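PDB 4EVS: putative ABC transporter subunit, substrate-binding component from Rhodopseudomonas palustris, which binds 4-hydroxybenzoate and probably delivers such benzoate derivatives to an ABC transporter for uptake. Local coordinates for residues Thr122-Gln125 with Asn126-Ala130; Phe211-Ala214 with Tyr215-Gly219; Val345-Asp349 with Gly350-Asn354. All blocks are in the same frame, centred on the assembly; numbering follows the deposited sequence.

How the contacts relate
All three contacts are local, each between segments that follow one another directly, and they come in series along the chain, neither nesting nor crossing. Contact 1 forms the first turns of helix 123-136, where the chain leaves F121 of the 4-hydroxybenzoate pocket. Contact 2 ends helix 206-217, within the beta-alpha-beta unit made with strands 197-201 and 226-230. Contact 3 closes the hairpin of strands 335-348 and 351-363, the first of which pairs with strand 250-253. No two contacts touch: the nearest atoms of contacts 2 and 3 are about 8 Å apart. Helix 239-242 lies between them in packing terms, covered by V212 and I216 from one and by V345 and L352 from the other.

Contact 1: Thr122-Gln125 with Asn126-Ala130; sequences TMFQ and NTVPA
The carbonyl oxygen M123 O is gripped twice by T127, a threonine bonding back to its own helix. T127 N lies 2.8 Å from M123 O, nearly along the C=O axis, while the hydroxyl OG1 donates to M123 O, also at 2.8 Å, from above the carbonyl plane. With OG1 set beside its own backbone N and anti to the carbonyl carbon (chi1 -61°), the hydroxyl faces back toward the preceding turn. At the helix start T122 and Q125 form a capping box: Q125 N donates to T122 OG1 at 3.0 Å, and T122 N donates to Q125 OE1 at 3.1 Å. The cap has outside partners too, D365 for T122 OG1 and the backbone of I336 and Q363 for Q125 NE2. A valine in place of T127 has no hydroxyl, and M123 O would probably be held by the backbone bond alone, the first turn less firmly tied. P129 has no N-H to give, and its CD sits 3.1 Å from Q125 O, a buried oxygen without a polar partner. The chemistry implies a helix start secured by side chains at T122, Q125 and T127, with a kink where proline interrupts the backbone ladder.

Contact 2: Phe211-Ala214 with Tyr215-Gly219; sequences FVKA and YIDNG
A Schellman motif ends helix 206-217. A214 O receives two donors from N218: the backbone N at 3.0 Å and the side-chain ND2 at 2.9 Å, which arrive from opposite faces of the carbonyl plane. With N218 CG placed beside its backbone N (chi1 -69°), the amide turns back over the final turn. One residue earlier, K213 and D217 run side by side, so that the carboxylate oxygen OD2 rests 3.4 Å from the aliphatic K213 CG; their charged ends stay apart, and K213 NZ bonds instead to N241 O. On another side of the helix V212 CG1 meets I216 CD1 at 3.9 Å, the two branches pointing the same way toward I242 of helix 239-242. Y215 presents its ring edge to V212 O and sends its hydroxyl to V225 O, just before strand 226-230. G219 then takes a positive phi of 90°, its N bonds to I216 O at 3.0 Å, and L220 N bonds back to Y215 O, the outer bond of the motif. Such a glycine at C-prime is the hallmark of the Schellman ending, here between the helix and the second strand of a beta-alpha-beta unit.

Contact 3: Val345-Asp349 with Gly350-Asn354; sequences VEKQD and GKLIN
This contact is the tip of a beta hairpin, where strands 335-348 and 351-363 meet through a type I' turn running from Q348 to K351. It serves as a worked example of a two-residue reversal: D349 and G350 occupy the corner with positive phi, and the strands on either side pair antiparallel. Q348 N donates to K351 O at 2.7 Å, and K351 N returns a bond to Q348 O at 3.0 Å, coming from well above the carbonyl plane. Farther from the turn, E346 and I353 form the next hydrogen-bonded pair, with I353 N at 2.9 Å from E346 O and E346 N at 3.0 Å from I353 O. On the face of the sheet bearing E346, Q348, K351 and I353, the side chains of Q348 and I353 cross diagonally. I353 CG1 occupies the position between its backbone N and carbonyl carbon (chi1 67°), which carries CD1 across to the Q348 amide, 3.5 Å from OE1 and 3.6 Å from CD. The methyl thus sits over the flat face of the extended glutamine's amide, not at its edge. The face with V345, K347, L352 and N354 is more apolar near the body of the domain: L352 CD2 lies 3.8 Å from K347 CG, and it also meets V345 CG1 at 4.2 Å. V345 and L352 both reach L239 of helix 239-242, while N354 crosses V345 at a slant, its OD1 against V345 CG2, and N354 ND2 donates to V234 O. The chemistry is therefore graded along the hairpin: backbone bonds run its whole length; polar, solvent-facing side chains surround the turn, whereas toward V345 and N354 apolar packing and a bonded asparagine amide join it to the domain.

Contact 1: Thr122-Gln125 with Asn126-Ala130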
loop_
_atom_site.group_PDB
_atom_site.type_symbol
_atom_site.label_atom_id
_atom_site.label_comp_id
_atom_site.label_asym_id
_atom_site.label_seq_id
_atom_site.Cartn_x
_atom_site.Cartn_y
_atom_site.Cartn_z
ATOM N N THR A 122 -2.368 1.597 6.015
ATOM C CA THR A 122 -1.730 0.682 6.983
ATOM C C THR A 122 -2.399 -0.678 6.970
ATOM O O THR A 122 -3.536 -0.857 6.523
ATOM C CB THR A 122 -1.686 1.207 8.443
ATOM O OG1 THR A 122 -2.977 1.074 9.073
ATOM C CG2 THR A 122 -1.216 2.669 8.498
HETATM N N MSE A 123 -1.677 -1.635 7.502
HETATM C CA MSE A 123 -2.186 -2.968 7.591
HETATM C C MSE A 123 -3.413 -3.052 8.511
HETATM O O MSE A 123 -4.408 -3.687 8.185
HETATM C CB MSE A 123 -1.091 -3.924 8.056
HETATM C CG MSE A 123 0.075 -3.997 7.096
HETATM SE SE MSE A 123 -0.356 -4.341 5.217
HETATM C CE MSE A 123 -1.391 -5.925 5.447
ATOM N N PHE A 124 -3.328 -2.452 9.685
ATOM C CA PHE A 124 -4.487 -2.417 10.589
ATOM C C PHE A 124 -5.680 -1.772 9.915
ATOM O O PHE A 124 -6.806 -2.225 10.058
ATOM C CB PHE A 124 -4.187 -1.611 11.881
ATOM C CG PHE A 124 -3.718 -2.428 13.023
ATOM C CD1 PHE A 124 -2.393 -2.803 13.113
ATOM C CD2 PHE A 124 -4.561 -2.718 14.068
ATOM C CE1 PHE A 124 -1.927 -3.536 14.155
ATOM C CE2 PHE A 124 -4.110 -3.444 15.137
ATOM C CZ PHE A 124 -2.768 -3.809 15.210
ATOM N N GLN A 125 -5.427 -0.691 9.177
ATOM C CA GLN A 125 -6.503 0.035 8.503
ATOM C C GLN A 125 -7.306 -0.888 7.587
ATOM O O GLN A 125 -8.535 -0.840 7.597
ATOM C CB GLN A 125 -5.901 1.213 7.761
ATOM C CG GLN A 125 -6.867 2.184 7.053
ATOM C CD GLN A 125 -6.120 3.321 6.470
ATOM O OE1 GLN A 125 -5.099 3.128 5.790
ATOM N NE2 GLN A 125 -6.603 4.530 6.712
ATOM N N ASN A 126 -6.598 -1.678 6.751
ATOM C CA ASN A 126 -7.289 -2.615 5.857
ATOM C C ASN A 126 -7.751 -3.919 6.492
ATOM O O ASN A 126 -8.743 -4.499 6.054
ATOM C CB ASN A 126 -6.425 -2.917 4.611
ATOM C CG ASN A 126 -6.369 -1.761 3.645
ATOM O OD1 ASN A 126 -7.395 -1.112 3.392
ATOM N ND2 ASN A 126 -5.174 -1.538 3.016
ATOM N N THR A 127 -7.061 -4.347 7.542
ATOM C CA THR A 127 -7.340 -5.667 8.124
ATOM C C THR A 127 -8.528 -5.678 9.059
ATOM O O THR A 127 -9.237 -6.689 9.115
ATOM C CB THR A 127 -6.092 -6.229 8.849
ATOM O OG1 THR A 127 -5.021 -6.366 7.889
ATOM C CG2 THR A 127 -6.352 -7.573 9.470
ATOM N N VAL A 128 -8.731 -4.611 9.816
ATOM C CA VAL A 128 -9.879 -4.563 10.722
ATOM C C VAL A 128 -11.190 -4.806 9.921
ATOM O O VAL A 128 -11.975 -5.680 10.297
ATOM C CB VAL A 128 -9.890 -3.338 11.635
ATOM C CG1 VAL A 128 -11.279 -3.118 12.279
ATOM C CG2 VAL A 128 -8.769 -3.421 12.707
ATOM N N PRO A 129 -11.397 -4.103 8.792
ATOM C CA PRO A 129 -12.575 -4.453 7.988
ATOM C C PRO A 129 -12.558 -5.878 7.495
ATOM O O PRO A 129 -13.628 -6.484 7.378
ATOM C CB PRO A 129 -12.517 -3.460 6.826
ATOM C CG PRO A 129 -11.865 -2.223 7.460
ATOM C CD PRO A 129 -10.823 -2.808 8.366
ATOM N N ALA A 130 -11.397 -6.415 7.105
ATOM C CA ALA A 130 -11.339 -7.794 6.659
ATOM C C ALA A 130 -11.870 -8.752 7.703
ATOM O O ALA A 130 -12.604 -9.708 7.402
ATOM C CB ALA A 130 -9.929 -8.203 6.282
#

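Contact 2: Phe211-Ala214 with Tyr215-Gly219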
loop_
_atom_site.group_PDB
_atom_site.type_symbol
_atom_site.label_atom_id
_atom_site.label_comp_id
_atom_site.label_asym_id
_atom_site.label_seq_id
_atom_site.Cartn_x
_atom_site.Cartn_y
_atom_site.Cartn_z
ATOM N N PHE A 211 1.684 -17.593 -3.366
ATOM C CA PHE A 211 0.740 -18.078 -2.357
ATOM C C PHE A 211 -0.629 -18.409 -2.978
ATOM O O PHE A 211 -1.196 -19.485 -2.736
ATOM C CB PHE A 211 0.589 -17.057 -1.244
ATOM C CG PHE A 211 -0.246 -17.517 -0.070
ATOM C CD1 PHE A 211 -1.639 -17.421 -0.092
ATOM C CD2 PHE A 211 0.358 -18.035 1.070
ATOM C CE1 PHE A 211 -2.391 -17.823 1.003
ATOM C CE2 PHE A 211 -0.400 -18.422 2.147
ATOM C CZ PHE A 211 -1.774 -18.306 2.094
ATOM N N VAL A 212 -1.194 -17.485 -3.714
ATOM C CA VAL A 212 -2.503 -17.663 -4.296
ATOM C C VAL A 212 -2.530 -18.849 -5.254
ATOM O O VAL A 212 -3.467 -19.659 -5.225
ATOM C CB VAL A 212 -3.010 -16.352 -4.975
ATOM C CG1 VAL A 212 -4.315 -16.651 -5.783
ATOM C CG2 VAL A 212 -3.203 -15.254 -3.890
ATOM N N LYS A 213 -1.513 -18.971 -6.107
ATOM C CA LYS A 213 -1.458 -20.067 -7.043
ATOM C C LYS A 213 -1.400 -21.399 -6.303
ATOM O O LYS A 213 -2.019 -22.370 -6.724
ATOM C CB LYS A 213 -0.303 -19.921 -8.047
ATOM C CG LYS A 213 -0.369 -20.860 -9.257
ATOM C CD LYS A 213 0.693 -20.522 -10.316
ATOM C CE LYS A 213 0.447 -19.205 -11.051
ATOM N NZ LYS A 213 -0.823 -19.154 -11.845
ATOM N N ALA A 214 -0.638 -21.467 -5.215
ATOM C CA ALA A 214 -0.590 -22.719 -4.408
ATOM C C ALA A 214 -1.906 -23.031 -3.713
ATOM O O ALA A 214 -2.264 -24.188 -3.596
ATOM C CB ALA A 214 0.528 -22.670 -3.382
ATOM N N TYR A 215 -2.607 -21.997 -3.273
ATOM C CA TYR A 215 -3.902 -22.168 -2.585
ATOM C C TYR A 215 -4.926 -22.775 -3.560
ATOM O O TYR A 215 -5.682 -23.726 -3.224
ATOM C CB TYR A 215 -4.326 -20.777 -2.101
ATOM C CG TYR A 215 -5.785 -20.553 -1.927
ATOM C CD1 TYR A 215 -6.483 -21.193 -0.905
ATOM C CD2 TYR A 215 -6.498 -19.712 -2.761
ATOM C CE1 TYR A 215 -7.861 -21.011 -0.729
ATOM C CE2 TYR A 215 -7.864 -19.487 -2.539
ATOM C CZ TYR A 215 -8.547 -20.148 -1.562
ATOM O OH TYR A 215 -9.912 -19.925 -1.412
ATOM N N ILE A 216 -4.932 -22.266 -4.795
ATOM C CA ILE A 216 -5.792 -22.779 -5.849
ATOM C C ILE A 216 -5.335 -24.180 -6.292
ATOM O O ILE A 216 -6.125 -25.121 -6.340
ATOM C CB ILE A 216 -5.816 -21.855 -7.061
ATOM C CG1 ILE A 216 -6.481 -20.565 -6.658
ATOM C CG2 ILE A 216 -6.577 -22.527 -8.269
ATOM C CD1 ILE A 216 -6.307 -19.408 -7.721
ATOM N N ASP A 217 -4.052 -24.320 -6.617
ATOM C CA ASP A 217 -3.603 -25.525 -7.319
ATOM C C ASP A 217 -3.517 -26.742 -6.429
ATOM O O ASP A 217 -3.544 -27.861 -6.948
ATOM C CB ASP A 217 -2.276 -25.312 -8.042
ATOM C CG ASP A 217 -2.401 -24.409 -9.246
ATOM O OD1 ASP A 217 -3.525 -24.033 -9.641
ATOM O OD2 ASP A 217 -1.347 -24.061 -9.828
ATOM N N ASN A 218 -3.403 -26.534 -5.107
ATOM C CA ASN A 218 -3.474 -27.628 -4.135
ATOM C C ASN A 218 -4.908 -27.917 -3.666
ATOM O O ASN A 218 -5.123 -28.790 -2.823
ATOM C CB ASN A 218 -2.508 -27.388 -2.981
ATOM C CG ASN A 218 -1.062 -27.521 -3.440
ATOM O OD1 ASN A 218 -0.581 -28.632 -3.780
ATOM N ND2 ASN A 218 -0.379 -26.389 -3.529
ATOM N N GLY A 219 -5.894 -27.231 -4.280
ATOM C CA GLY A 219 -7.299 -27.651 -4.140
ATOM C C GLY A 219 -8.059 -27.065 -2.993
ATOM O O GLY A 219 -9.220 -27.417 -2.766
#

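Contact 3: Val345-Asp349 with Gly350-Asn354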
loop_
_atom_site.group_PDB
_atom_site.type_symbol
_atom_site.label_atom_id
_atom_site.label_comp_id
_atom_site.label_asym_id
_atom_site.label_seq_id
_atom_site.Cartn_x
_atom_site.Cartn_y
_atom_site.Cartn_z
ATOM N N VAL A 345 -12.820 -10.678 -6.546
ATOM C CA VAL A 345 -12.274 -10.837 -7.913
ATOM C C VAL A 345 -13.440 -11.344 -8.804
ATOM O O VAL A 345 -14.089 -12.342 -8.445
ATOM C CB VAL A 345 -11.101 -11.832 -7.956
ATOM C CG1 VAL A 345 -10.650 -12.066 -9.409
ATOM C CG2 VAL A 345 -9.919 -11.350 -7.075
ATOM N N GLU A 346 -13.716 -10.640 -9.908
ATOM C CA GLU A 346 -14.823 -10.963 -10.813
ATOM C C GLU A 346 -14.459 -10.574 -12.200
ATOM O O GLU A 346 -13.567 -9.765 -12.406
ATOM C CB GLU A 346 -16.113 -10.199 -10.404
ATOM C CG GLU A 346 -16.566 -10.419 -9.000
ATOM C CD GLU A 346 -17.968 -9.892 -8.704
ATOM O OE1 GLU A 346 -18.727 -9.586 -9.649
ATOM O OE2 GLU A 346 -18.312 -9.812 -7.491
ATOM N N LYS A 347 -15.103 -11.192 -13.165
ATOM C CA LYS A 347 -15.030 -10.709 -14.539
ATOM C C LYS A 347 -15.969 -9.556 -14.748
ATOM O O LYS A 347 -17.107 -9.563 -14.266
ATOM C CB LYS A 347 -15.465 -11.796 -15.470
ATOM C CG LYS A 347 -14.421 -12.795 -15.608
ATOM C CD LYS A 347 -13.682 -12.621 -16.892
ATOM C CE LYS A 347 -13.472 -14.004 -17.512
ATOM N NZ LYS A 347 -13.042 -13.932 -18.928
ATOM N N GLN A 348 -15.504 -8.564 -15.474
ATOM C CA GLN A 348 -16.364 -7.469 -15.896
ATOM C C GLN A 348 -15.948 -7.089 -17.304
ATOM O O GLN A 348 -14.788 -6.741 -17.533
ATOM C CB GLN A 348 -16.192 -6.274 -14.959
ATOM C CG GLN A 348 -17.180 -5.130 -15.232
ATOM C CD GLN A 348 -16.947 -3.913 -14.341
ATOM O OE1 GLN A 348 -17.566 -3.777 -13.265
ATOM N NE2 GLN A 348 -16.049 -3.027 -14.777
ATOM N N ASP A 349 -16.898 -7.133 -18.246
ATOM C CA ASP A 349 -16.597 -6.788 -19.635
ATOM C C ASP A 349 -15.454 -7.677 -20.137
ATOM O O ASP A 349 -14.544 -7.214 -20.821
ATOM C CB ASP A 349 -16.193 -5.296 -19.770
ATOM C CG ASP A 349 -17.212 -4.321 -19.129
ATOM O OD1 ASP A 349 -16.794 -3.250 -18.585
ATOM O OD2 ASP A 349 -18.432 -4.613 -19.198
ATOM N N GLY A 350 -15.469 -8.946 -19.750
ATOM C CA GLY A 350 -14.426 -9.872 -20.181
ATOM C C GLY A 350 -13.049 -9.703 -19.538
ATOM O O GLY A 350 -12.119 -10.397 -19.924
ATOM N N LYS A 351 -12.925 -8.829 -18.531
ATOM C CA LYS A 351 -11.655 -8.576 -17.845
ATOM C C LYS A 351 -11.789 -8.891 -16.356
ATOM O O LYS A 351 -12.784 -8.548 -15.740
ATOM C CB LYS A 351 -11.316 -7.076 -17.969
ATOM C CG LYS A 351 -9.900 -6.678 -17.648
ATOM C CD LYS A 351 -9.592 -5.184 -18.029
ATOM C CE LYS A 351 -9.550 -4.223 -16.812
ATOM N NZ LYS A 351 -10.889 -3.725 -16.358
ATOM N N LEU A 352 -10.767 -9.467 -15.751
ATOM C CA LEU A 352 -10.799 -9.626 -14.286
ATOM C C LEU A 352 -10.499 -8.323 -13.588
ATOM O O LEU A 352 -9.573 -7.599 -13.959
ATOM C CB LEU A 352 -9.788 -10.685 -13.852
ATOM C CG LEU A 352 -10.090 -12.120 -14.283
ATOM C CD1 LEU A 352 -8.829 -13.005 -14.138
ATOM C CD2 LEU A 352 -11.260 -12.693 -13.519
ATOM N N ILE A 353 -11.329 -8.006 -12.607
ATOM C CA ILE A 353 -11.201 -6.828 -11.775
ATOM C C ILE A 353 -11.373 -7.176 -10.296
ATOM O O ILE A 353 -11.829 -8.265 -9.979
ATOM C CB ILE A 353 -12.244 -5.742 -12.139
ATOM C CG1 ILE A 353 -13.692 -6.165 -11.819
ATOM C CG2 ILE A 353 -12.069 -5.302 -13.603
ATOM C CD1 ILE A 353 -14.646 -4.931 -11.749
ATOM N N ASN A 354 -10.975 -6.259 -9.416
ATOM C CA ASN A 354 -11.416 -6.309 -8.031
ATOM C C ASN A 354 -12.649 -5.446 -7.919
ATOM O O ASN A 354 -12.556 -4.219 -7.877
ATOM C CB ASN A 354 -10.325 -5.833 -7.084
ATOM C CG ASN A 354 -9.176 -6.834 -6.947
ATOM O OD1 ASN A 354 -9.396 -8.016 -6.659
ATOM N ND2 ASN A 354 -7.959 -6.385 -7.256
#